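Long-range contacts in 2-oxo-1,2-dihydroquinoline 8-monooxygenase, oxygenase component (PDB 1Z02), which probably hydroxylates 2-oxoquinoline at its 8-position, as the Rieske-type oxygenase component carrying a [2Fe-2S] cluster and a separate iron ion: residues Val66-Arg71 with Val150-Asp155; Asp82-Arg87 with Phe110-Glu115; Arg290-Ser295 with Glu305-Glu310. All coordinates share one frame; numbering follows the deposited sequence.

Interaction 1 (Val66-Arg71 with Val150-Asp155); sequences VPIVLR and VFVRED
I68 and V152 make the nearest approach here: CD1 at the end of the isoleucine comes to 3.9 Å from CG2 of V152, the two side chains meeting at a slant. The isoleucine gets that far because its chain is stretched beyond CG1, with CD1 anti to CA (chi2 170°). The other branch of V152, CG1, turns to V66, where it lies 4.1 Å from CB; the two valines run antiparallel alongside each other. V152 is thus shared, one methyl to each of two neighbours on the facing strand. Further along, L70 and V150 reach for each other tip to tip, with CD2 of the leucine 4.0 Å from CG2 of the valine. CG1 of V150 stands 4.4 Å from I68 CD1, a looser touch. All of this is aliphatic carbon against aliphatic carbon, without a polar bond between the segments.

Alternation along the strands selects these residues. V66, I68 and L70 turn one way, V150 and V152 turn to meet them, and F151 points off to the far side, where its ring meets W44 and F157. Around the valines and leucine, A47 and Y45 of strand 43-49 and I61 and I63 of strand 58-63 fill in the same layer. Strand 66-71 is held by backbone bonds to strands 58-63 and 76-81. The short strand axes pass 10.0 Å apart at 154°, a spacing for facing sheets. Two three-stranded antiparallel sheets packed through such an apolar layer are characteristic of the beta-sandwich core of a Rieske domain.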
loop_
_atom_site.group_PDB
_atom_site.type_symbol
_atom_site.label_atom_id
_atom_site.label_comp_id
_atom_site.label_asym_id
_atom_site.label_seq_id
_atom_site.Cartn_x
_atom_site.Cartn_y
_atom_site.Cartn_z
ATOM N N VAL A 66 19.331 7.808 -0.980
ATOM C CA VAL A 66 19.700 9.218 -1.052
ATOM C C VAL A 66 19.142 9.912 -2.291
ATOM O O VAL A 66 19.429 9.522 -3.424
ATOM C CB VAL A 66 21.238 9.390 -1.082
ATOM C CG1 VAL A 66 21.591 10.865 -1.082
ATOM C CG2 VAL A 66 21.865 8.688 0.106
ATOM N N PRO A 67 18.312 10.940 -2.084
ATOM C CA PRO A 67 17.729 11.694 -3.196
ATOM C C PRO A 67 18.813 12.598 -3.802
ATOM O O PRO A 67 19.473 13.369 -3.092
ATOM C CB PRO A 67 16.596 12.474 -2.527
ATOM C CG PRO A 67 17.089 12.673 -1.139
ATOM C CD PRO A 67 17.751 11.368 -0.791
ATOM N N ILE A 68 18.994 12.495 -5.113
ATOM C CA ILE A 68 20.020 13.261 -5.816
ATOM C C ILE A 68 19.458 13.995 -7.030
ATOM O O ILE A 68 18.659 13.448 -7.781
ATOM C CB ILE A 68 21.139 12.311 -6.307
ATOM C CG1 ILE A 68 21.780 11.597 -5.112
ATOM C CG2 ILE A 68 22.194 13.091 -7.077
ATOM C CD1 ILE A 68 22.744 10.456 -5.478
ATOM N N VAL A 69 19.889 15.236 -7.224
ATOM C CA VAL A 69 19.451 16.024 -8.360
ATOM C C VAL A 69 20.684 16.392 -9.185
ATOM O O VAL A 69 21.729 16.765 -8.635
ATOM C CB VAL A 69 18.708 17.301 -7.901
ATOM C CG1 VAL A 69 19.610 18.131 -6.998
ATOM C CG2 VAL A 69 18.246 18.108 -9.113
ATOM N N LEU A 70 20.572 16.254 -10.503
ATOM C CA LEU A 70 21.689 16.562 -11.395
ATOM C C LEU A 70 21.323 17.637 -12.408
ATOM O O LEU A 70 20.169 17.752 -12.832
ATOM C CB LEU A 70 22.148 15.310 -12.160
ATOM C CG LEU A 70 22.604 14.055 -11.409
ATOM C CD1 LEU A 70 21.406 13.237 -10.984
ATOM C CD2 LEU A 70 23.498 13.243 -12.311
ATOM N N ARG A 71 22.319 18.429 -12.782
ATOM C CA ARG A 71 22.134 19.485 -13.769
ATOM C C ARG A 71 23.390 19.634 -14.607
ATOM O O ARG A 71 24.500 19.557 -14.080
ATOM C CB ARG A 71 21.827 20.832 -13.102
ATOM C CG ARG A 71 21.618 21.955 -14.126
ATOM C CD ARG A 71 21.623 23.338 -13.506
ATOM N NE ARG A 71 21.419 24.365 -14.528
ATOM C CZ ARG A 71 21.703 25.657 -14.368
ATOM N NH1 ARG A 71 21.480 26.512 -15.356
ATOM N NH2 ARG A 71 22.223 26.097 -13.230
ATOM N N VAL A 150 27.962 8.757 -10.483
ATOM C CA VAL A 150 27.920 9.637 -9.324
ATOM C C VAL A 150 28.435 8.869 -8.124
ATOM O O VAL A 150 28.164 7.676 -7.983
ATOM C CB VAL A 150 26.476 10.124 -9.020
ATOM C CG1 VAL A 150 26.468 11.006 -7.794
ATOM C CG2 VAL A 150 25.927 10.896 -10.200
ATOM N N PHE A 151 29.202 9.546 -7.278
ATOM C CA PHE A 151 29.740 8.922 -6.076
ATOM C C PHE A 151 28.748 9.216 -4.950
ATOM O O PHE A 151 28.770 10.307 -4.359
ATOM C CB PHE A 151 31.109 9.515 -5.724
ATOM C CG PHE A 151 31.797 8.817 -4.586
ATOM C CD1 PHE A 151 32.300 7.530 -4.744
ATOM C CD2 PHE A 151 31.915 9.432 -3.344
ATOM C CE1 PHE A 151 32.908 6.864 -3.681
ATOM C CE2 PHE A 151 32.524 8.771 -2.270
ATOM C CZ PHE A 151 33.018 7.484 -2.442
ATOM N N VAL A 152 27.877 8.248 -4.671
ATOM C CA VAL A 152 26.867 8.394 -3.627
ATOM C C VAL A 152 27.528 8.162 -2.274
ATOM O O VAL A 152 27.928 7.043 -1.944
ATOM C CB VAL A 152 25.716 7.387 -3.835
ATOM C CG1 VAL A 152 24.557 7.698 -2.874
ATOM C CG2 VAL A 152 25.246 7.446 -5.283
ATOM N N ARG A 153 27.635 9.228 -1.486
ATOM C CA ARG A 153 28.300 9.158 -0.192
ATOM C C ARG A 153 27.485 9.705 0.969
ATOM O O ARG A 153 26.486 10.403 0.772
ATOM C CB ARG A 153 29.620 9.934 -0.268
ATOM C CG ARG A 153 29.421 11.370 -0.725
ATOM C CD ARG A 153 30.649 12.227 -0.526
ATOM N NE ARG A 153 30.451 13.579 -1.045
ATOM C CZ ARG A 153 31.391 14.520 -1.040
ATOM N NH1 ARG A 153 31.131 15.724 -1.533
ATOM N NH2 ARG A 153 32.593 14.256 -0.538
ATOM N N GLU A 154 27.926 9.386 2.183
ATOM C CA GLU A 154 27.273 9.884 3.388
ATOM C C GLU A 154 27.647 11.359 3.480
ATOM O O GLU A 154 28.678 11.780 2.942
ATOM C CB GLU A 154 27.798 9.162 4.631
ATOM C CG GLU A 154 27.840 7.651 4.535
ATOM C CD GLU A 154 28.485 7.022 5.752
ATOM O OE1 GLU A 154 27.796 6.848 6.776
ATOM O OE2 GLU A 154 29.691 6.721 5.687
ATOM N N ASP A 155 26.828 12.132 4.183
ATOM C CA ASP A 155 27.055 13.569 4.340
ATOM C C ASP A 155 28.447 13.939 4.832
ATOM O O ASP A 155 28.996 14.975 4.446
ATOM C CB ASP A 155 26.025 14.155 5.308
ATOM C CG ASP A 155 24.615 14.126 4.751
ATOM O OD1 ASP A 155 23.679 14.406 5.512
ATOM O OD2 ASP A 155 24.437 13.837 3.554
#

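Interaction 2 (Asp82-Arg87 with Phe110-Glu115); sequences DQCLHR and FTFDLE. With FES (Fe2/s2 (inorganic) cluster), chain H.
The Rieske [2Fe-2S] site is built here, where the first cluster-binding loop meets the strand that follows the second. C84 SG binds FE2 at 2.4 Å and H86 ND1 binds FE1 at the same distance; C105 and H108, from the second loop, complete the two-cysteine, two-histidine ligand set. F110 lies beside the cluster, its CD1 3.4 Å from the bridging sulfur S1, and its ring packs against the histidine. H86 CB sits almost on the ring normal, 3.5 Å above the centroid of F110, a CH-pi contact over the face. The imidazole itself runs nearly parallel to the phenyl, planes at 9°, but is slid aside until the rings barely overlap, with F110 CE1 over the imidazole rim; R87 CG covers the opposite face of the imidazole. With CG anti to the backbone N (chi1 -170°), H86 carries ND1 round to the iron.

The backbone N-H of H86 makes a long hydrogen bond to C84 SG, 3.5 Å from H86 N, so the loop folds back on its own ligand. That sulfur also meets the edge of the F112 ring, while L85 packs CG 3.6 Å from F112 CE2, crossing the ring at a slant.

H86 NE2 is hydrogen-bonded to D391 of the second subunit, and R87 forms a salt bridge with E214 of that same subunit. The cluster therefore sits at a subunit interface, its histidine ligand tied directly to the neighbouring chain. The N-H to a cysteine sulfur would be expected to stabilise negative charge there and raise the cluster's potential, and the aromatic packing probably limits how far H86 can turn.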
loop_
_atom_site.group_PDB
_atom_site.type_symbol
_atom_site.label_atom_id
_atom_site.label_comp_id
_atom_site.label_asym_id
_atom_site.label_seq_id
_atom_site.Cartn_x
_atom_site.Cartn_y
_atom_site.Cartn_z
ATOM N N ASP A 82 18.920 16.007 -3.511
ATOM C CA ASP A 82 17.619 16.510 -3.946
ATOM C C ASP A 82 16.709 16.742 -2.741
ATOM O O ASP A 82 15.662 16.089 -2.597
ATOM C CB ASP A 82 16.981 15.502 -4.908
ATOM C CG ASP A 82 15.869 16.110 -5.748
ATOM O OD1 ASP A 82 15.163 15.334 -6.420
ATOM O OD2 ASP A 82 15.714 17.356 -5.735
ATOM N N GLN A 83 17.105 17.681 -1.886
ATOM C CA GLN A 83 16.344 18.000 -0.673
ATOM C C GLN A 83 16.684 19.396 -0.163
ATOM O O GLN A 83 17.796 19.648 0.288
ATOM C CB GLN A 83 16.648 16.990 0.438
ATOM C CG GLN A 83 15.897 17.267 1.744
ATOM C CD GLN A 83 16.460 16.483 2.919
ATOM O OE1 GLN A 83 17.592 16.721 3.360
ATOM N NE2 GLN A 83 15.675 15.538 3.429
ATOM N N CYS A 84 15.723 20.304 -0.241
ATOM C CA CYS A 84 15.933 21.666 0.221
ATOM C C CYS A 84 16.033 21.650 1.741
ATOM O O CYS A 84 15.240 20.969 2.397
ATOM C CB CYS A 84 14.768 22.553 -0.210
ATOM S SG CYS A 84 14.995 24.283 0.272
ATOM N N LEU A 85 17.004 22.399 2.279
ATOM C CA LEU A 85 17.257 22.505 3.724
ATOM C C LEU A 85 16.142 23.204 4.446
ATOM O O LEU A 85 15.976 23.029 5.651
ATOM C CB LEU A 85 18.477 23.362 4.035
ATOM C CG LEU A 85 19.735 23.339 3.220
ATOM C CD1 LEU A 85 20.768 24.313 3.762
ATOM C CD2 LEU A 85 20.215 21.953 3.239
ATOM N N HIS A 86 15.429 24.064 3.732
ATOM C CA HIS A 86 14.360 24.797 4.365
ATOM C C HIS A 86 13.267 23.858 4.838
ATOM O O HIS A 86 13.176 23.570 6.031
ATOM C CB HIS A 86 13.754 25.839 3.424
ATOM C CG HIS A 86 12.811 26.775 4.113
ATOM N ND1 HIS A 86 11.757 27.394 3.469
ATOM C CD2 HIS A 86 12.752 27.195 5.400
ATOM C CE1 HIS A 86 11.096 28.144 4.325
ATOM N NE2 HIS A 86 11.678 28.042 5.509
ATOM N N ARG A 87 12.447 23.378 3.906
ATOM C CA ARG A 87 11.350 22.491 4.268
ATOM C C ARG A 87 11.270 21.156 3.522
ATOM O O ARG A 87 10.187 20.611 3.318
ATOM C CB ARG A 87 10.030 23.260 4.184
ATOM C CG ARG A 87 10.075 24.525 5.032
ATOM C CD ARG A 87 8.713 25.127 5.284
ATOM N NE ARG A 87 7.877 24.235 6.081
ATOM C CZ ARG A 87 6.748 24.602 6.673
ATOM N NH1 ARG A 87 6.055 23.717 7.370
ATOM N NH2 ARG A 87 6.318 25.851 6.572
ATOM N N PHE A 110 15.420 29.048 -1.746
ATOM C CA PHE A 110 16.700 28.746 -1.118
ATOM C C PHE A 110 17.560 28.382 -2.322
ATOM O O PHE A 110 17.152 27.581 -3.161
ATOM C CB PHE A 110 16.576 27.555 -0.166
ATOM C CG PHE A 110 16.365 27.943 1.281
ATOM C CD1 PHE A 110 15.382 28.868 1.638
ATOM C CD2 PHE A 110 17.147 27.364 2.288
ATOM C CE1 PHE A 110 15.178 29.218 2.988
ATOM C CE2 PHE A 110 16.958 27.697 3.630
ATOM C CZ PHE A 110 15.970 28.627 3.987
ATOM N N THR A 111 18.737 28.987 -2.425
ATOM C CA THR A 111 19.599 28.742 -3.577
ATOM C C THR A 111 20.944 28.144 -3.202
ATOM O O THR A 111 21.603 28.598 -2.258
ATOM C CB THR A 111 19.808 30.049 -4.366
ATOM O OG1 THR A 111 18.531 30.623 -4.680
ATOM C CG2 THR A 111 20.548 29.776 -5.649
ATOM N N PHE A 112 21.357 27.127 -3.952
ATOM C CA PHE A 112 22.607 26.444 -3.653
ATOM C C PHE A 112 23.625 26.468 -4.782
ATOM O O PHE A 112 23.269 26.452 -5.963
ATOM C CB PHE A 112 22.320 24.991 -3.249
ATOM C CG PHE A 112 21.222 24.863 -2.241
ATOM C CD1 PHE A 112 19.906 24.709 -2.649
ATOM C CD2 PHE A 112 21.495 24.955 -0.883
ATOM C CE1 PHE A 112 18.870 24.654 -1.718
ATOM C CE2 PHE A 112 20.471 24.901 0.056
ATOM C CZ PHE A 112 19.153 24.750 -0.362
ATOM N N ASP A 113 24.896 26.514 -4.398
ATOM C CA ASP A 113 25.993 26.530 -5.354
ATOM C C ASP A 113 26.202 25.114 -5.879
ATOM O O ASP A 113 26.364 24.177 -5.103
ATOM C CB ASP A 113 27.263 27.027 -4.676
ATOM C CG ASP A 113 28.400 27.170 -5.643
ATOM O OD1 ASP A 113 28.244 27.802 -6.663
ATOM O OD2 ASP A 113 29.476 26.655 -5.421
ATOM N N LEU A 114 26.181 24.960 -7.198
ATOM C CA LEU A 114 26.344 23.649 -7.813
ATOM C C LEU A 114 27.636 22.947 -7.435
ATOM O O LEU A 114 27.670 21.726 -7.317
ATOM C CB LEU A 114 26.275 23.767 -9.332
ATOM C CG LEU A 114 24.905 24.113 -9.917
ATOM C CD1 LEU A 114 25.041 24.305 -11.421
ATOM C CD2 LEU A 114 23.917 23.004 -9.611
ATOM N N GLU A 115 28.700 23.713 -7.244
ATOM C CA GLU A 115 29.995 23.139 -6.912
ATOM C C GLU A 115 30.182 22.705 -5.471
ATOM O O GLU A 115 30.615 21.592 -5.207
ATOM C CB GLU A 115 31.101 24.136 -7.233
ATOM C CG GLU A 115 32.475 23.610 -6.898
ATOM C CD GLU A 115 33.203 23.169 -8.127
ATOM O OE1 GLU A 115 33.445 24.029 -8.990
ATOM O OE2 GLU A 115 33.527 21.972 -8.247
HETATM FE FE1 FES H . 11.410 26.747 1.212
HETATM FE FE2 FES H . 12.792 25.128 -0.348
HETATM S S1 FES H . 13.018 27.269 -0.158
HETATM S S2 FES H . 11.110 24.525 0.944
#

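Interaction 3 (Arg290-Ser295 with Glu305-Glu310); sequences RHYRTS and ENWPEE
R293 and E305 form the compact end of this contact, lying side by side and pointing the same way. The guanidinium is applied side-on: R293 NE meets OE1 of E305 at 3.0 Å, from above the carboxylate plane, and NH1 takes the syn lone pair of OE2 at 3.1 Å, the two flat groups being turned 61° apart. A bend at chi3 brings the guanidinium round to the acid. Beyond the pair, R293 is held by the carbonyls of P181 and F180, and E305 OE2 by W185, so this buried pair is fixed from several directions. A water lies beside it, within hydrogen-bonding distance of E305 OE1, R293 O and S295 OG, and E305 N donates a hydrogen bond to R293 O at 2.9 Å.

The partly exposed R290 is held less closely. R290 NE and NH1 both hydrogen-bond to N306 O, each at 3.3 Å, while the backbone at P308 and E309 lies over one face of the guanidinium. N306 ND2 to H291 O is firmer, 2.9 Å and nearly straight at 167°. W307 and Y292 pair offset edge-to-face, the tryptophan edge toward the tyrosine face. The W307 side chain comes within about 9 Å of the bound iron ion at the nearest atoms. E310 is solvent-exposed and touches R290 NH1 lightly through CG.

This is the open end of a beta hairpin in the antiparallel sheet of the catalytic domain, near the mononuclear iron site of a Rieske oxygenase.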
loop_
_atom_site.group_PDB
_atom_site.type_symbol
_atom_site.label_atom_id
_atom_site.label_comp_id
_atom_site.label_asym_id
_atom_site.label_seq_id
_atom_site.Cartn_x
_atom_site.Cartn_y
_atom_site.Cartn_z
ATOM N N ARG A 290 28.662 -20.403 -26.427
ATOM C CA ARG A 290 29.596 -19.299 -26.601
ATOM C C ARG A 290 30.610 -19.216 -25.470
ATOM O O ARG A 290 30.318 -19.569 -24.326
ATOM C CB ARG A 290 28.846 -17.978 -26.635
ATOM C CG ARG A 290 28.729 -17.359 -27.979
ATOM C CD ARG A 290 28.418 -15.902 -27.849
ATOM N NE ARG A 290 29.616 -15.087 -27.778
ATOM C CZ ARG A 290 30.385 -14.826 -28.826
ATOM N NH1 ARG A 290 31.444 -14.082 -28.708
ATOM N NH2 ARG A 290 30.110 -15.310 -30.012
ATOM N N HIS A 291 31.800 -18.723 -25.787
ATOM C CA HIS A 291 32.822 -18.557 -24.768
ATOM C C HIS A 291 32.595 -17.191 -24.135
ATOM O O HIS A 291 32.456 -16.186 -24.841
ATOM C CB HIS A 291 34.228 -18.629 -25.370
ATOM C CG HIS A 291 34.599 -19.984 -25.884
ATOM N ND1 HIS A 291 34.297 -21.148 -25.206
ATOM C CD2 HIS A 291 35.260 -20.364 -27.002
ATOM C CE1 HIS A 291 34.754 -22.183 -25.885
ATOM N NE2 HIS A 291 35.344 -21.734 -26.980
ATOM N N TYR A 292 32.558 -17.164 -22.805
ATOM C CA TYR A 292 32.328 -15.935 -22.050
ATOM C C TYR A 292 32.825 -16.136 -20.623
ATOM O O TYR A 292 33.013 -17.265 -20.180
ATOM C CB TYR A 292 30.830 -15.620 -22.024
ATOM C CG TYR A 292 30.033 -16.671 -21.283
ATOM C CD1 TYR A 292 29.881 -16.615 -19.894
ATOM C CD2 TYR A 292 29.468 -17.748 -21.961
ATOM C CE1 TYR A 292 29.188 -17.612 -19.208
ATOM C CE2 TYR A 292 28.771 -18.747 -21.280
ATOM C CZ TYR A 292 28.636 -18.671 -19.910
ATOM O OH TYR A 292 27.936 -19.641 -19.239
ATOM N N ARG A 293 33.034 -15.038 -19.907
ATOM C CA ARG A 293 33.499 -15.110 -18.528
ATOM C C ARG A 293 32.856 -14.005 -17.689
ATOM O O ARG A 293 32.761 -12.859 -18.119
ATOM C CB ARG A 293 35.026 -14.989 -18.491
ATOM C CG ARG A 293 35.640 -15.224 -17.129
ATOM C CD ARG A 293 37.137 -15.439 -17.246
ATOM N NE ARG A 293 37.836 -14.259 -17.741
ATOM C CZ ARG A 293 39.146 -14.212 -17.967
ATOM N NH1 ARG A 293 39.708 -13.095 -18.413
ATOM N NH2 ARG A 293 39.895 -15.285 -17.751
ATOM N N THR A 294 32.414 -14.359 -16.488
ATOM C CA THR A 294 31.778 -13.402 -15.596
ATOM C C THR A 294 32.590 -13.118 -14.341
ATOM O O THR A 294 33.261 -13.996 -13.794
ATOM C CB THR A 294 30.387 -13.898 -15.143
ATOM O OG1 THR A 294 30.497 -15.237 -14.641
ATOM C CG2 THR A 294 29.415 -13.862 -16.297
ATOM N N SER A 295 32.510 -11.875 -13.892
ATOM C CA SER A 295 33.195 -11.437 -12.686
ATOM C C SER A 295 32.314 -10.369 -12.041
ATOM O O SER A 295 31.454 -9.785 -12.702
ATOM C CB SER A 295 34.573 -10.854 -13.028
ATOM O OG SER A 295 34.485 -9.809 -13.983
ATOM N N GLU A 305 32.563 -10.887 -20.227
ATOM C CA GLU A 305 33.504 -10.799 -21.340
ATOM C C GLU A 305 33.042 -11.636 -22.524
ATOM O O GLU A 305 32.443 -12.695 -22.349
ATOM C CB GLU A 305 34.893 -11.287 -20.901
ATOM C CG GLU A 305 35.442 -10.556 -19.699
ATOM C CD GLU A 305 36.694 -11.192 -19.142
ATOM O OE1 GLU A 305 36.737 -11.439 -17.915
ATOM O OE2 GLU A 305 37.634 -11.436 -19.929
ATOM N N ASN A 306 33.324 -11.147 -23.726
ATOM C CA ASN A 306 32.980 -11.845 -24.958
ATOM C C ASN A 306 31.490 -12.144 -25.118
ATOM O O ASN A 306 31.098 -13.232 -25.558
ATOM C CB ASN A 306 33.783 -13.142 -25.055
ATOM C CG ASN A 306 34.141 -13.487 -26.479
ATOM O OD1 ASN A 306 34.706 -12.662 -27.205
ATOM N ND2 ASN A 306 33.823 -14.706 -26.892
ATOM N N TRP A 307 30.662 -11.163 -24.772
ATOM C CA TRP A 307 29.213 -11.304 -24.884
ATOM C C TRP A 307 28.594 -9.993 -25.375
ATOM O O TRP A 307 28.935 -8.911 -24.888
ATOM C CB TRP A 307 28.624 -11.699 -23.529
ATOM C CG TRP A 307 27.156 -11.986 -23.551
ATOM C CD1 TRP A 307 26.140 -11.083 -23.421
ATOM C CD2 TRP A 307 26.535 -13.263 -23.732
ATOM N NE1 TRP A 307 24.926 -11.716 -23.507
ATOM C CE2 TRP A 307 25.138 -13.058 -23.698
ATOM C CE3 TRP A 307 27.023 -14.564 -23.921
ATOM C CZ2 TRP A 307 24.221 -14.104 -23.846
ATOM C CZ3 TRP A 307 26.108 -15.609 -24.070
ATOM C CH2 TRP A 307 24.723 -15.369 -24.029
ATOM N N PRO A 308 27.676 -10.071 -26.352
ATOM C CA PRO A 308 27.204 -11.303 -27.006
ATOM C C PRO A 308 28.120 -11.824 -28.119
ATOM O O PRO A 308 27.933 -12.932 -28.627
ATOM C CB PRO A 308 25.825 -10.906 -27.521
ATOM C CG PRO A 308 25.989 -9.472 -27.825
ATOM C CD PRO A 308 26.800 -8.936 -26.680
ATOM N N GLU A 309 29.100 -11.010 -28.496
ATOM C CA GLU A 309 30.063 -11.373 -29.531
ATOM C C GLU A 309 31.451 -10.826 -29.197
ATOM O O GLU A 309 31.603 -9.987 -28.302
ATOM C CB GLU A 309 29.611 -10.832 -30.889
ATOM C CG GLU A 309 28.377 -11.519 -31.448
ATOM C CD GLU A 309 27.840 -10.840 -32.694
ATOM O OE1 GLU A 309 26.982 -11.443 -33.374
ATOM O OE2 GLU A 309 28.266 -9.703 -32.991
ATOM N N GLU A 310 32.458 -11.292 -29.928
ATOM C CA GLU A 310 33.826 -10.855 -29.691
ATOM C C GLU A 310 33.955 -9.345 -29.776
ATOM O O GLU A 310 33.284 -8.699 -30.584
ATOM C CB GLU A 310 34.775 -11.514 -30.692
ATOM C CG GLU A 310 34.604 -13.007 -30.813
ATOM C CD GLU A 310 35.668 -13.634 -31.681
ATOM O OE1 GLU A 310 35.567 -14.847 -31.952
ATOM O OE2 GLU A 310 36.607 -12.921 -32.094
HETATM O O HOH W 1 34.490 -10.957 -16.568
#

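In the fold
From the N terminus, strand 66-73 opens interaction 1, which closes only when strand 147-152 packs back on it, bringing two sheets of the Rieske domain together. Interaction 2 is nested wholly inside that loop: it joins the cluster-binding loop 82-87 to strand 110-113. The two touch where P67 O probably accepts a hydrogen bond from D82 N, and L114 packs on R71, joining the base of the cluster-binding subdomain to strand 66-73. Interaction 3 follows in series, closing a short hairpin in the catalytic domain. It lies on the opposite side of the chain's centre, its own centre about 44 Å from that of interaction 2, and touches neither of the others.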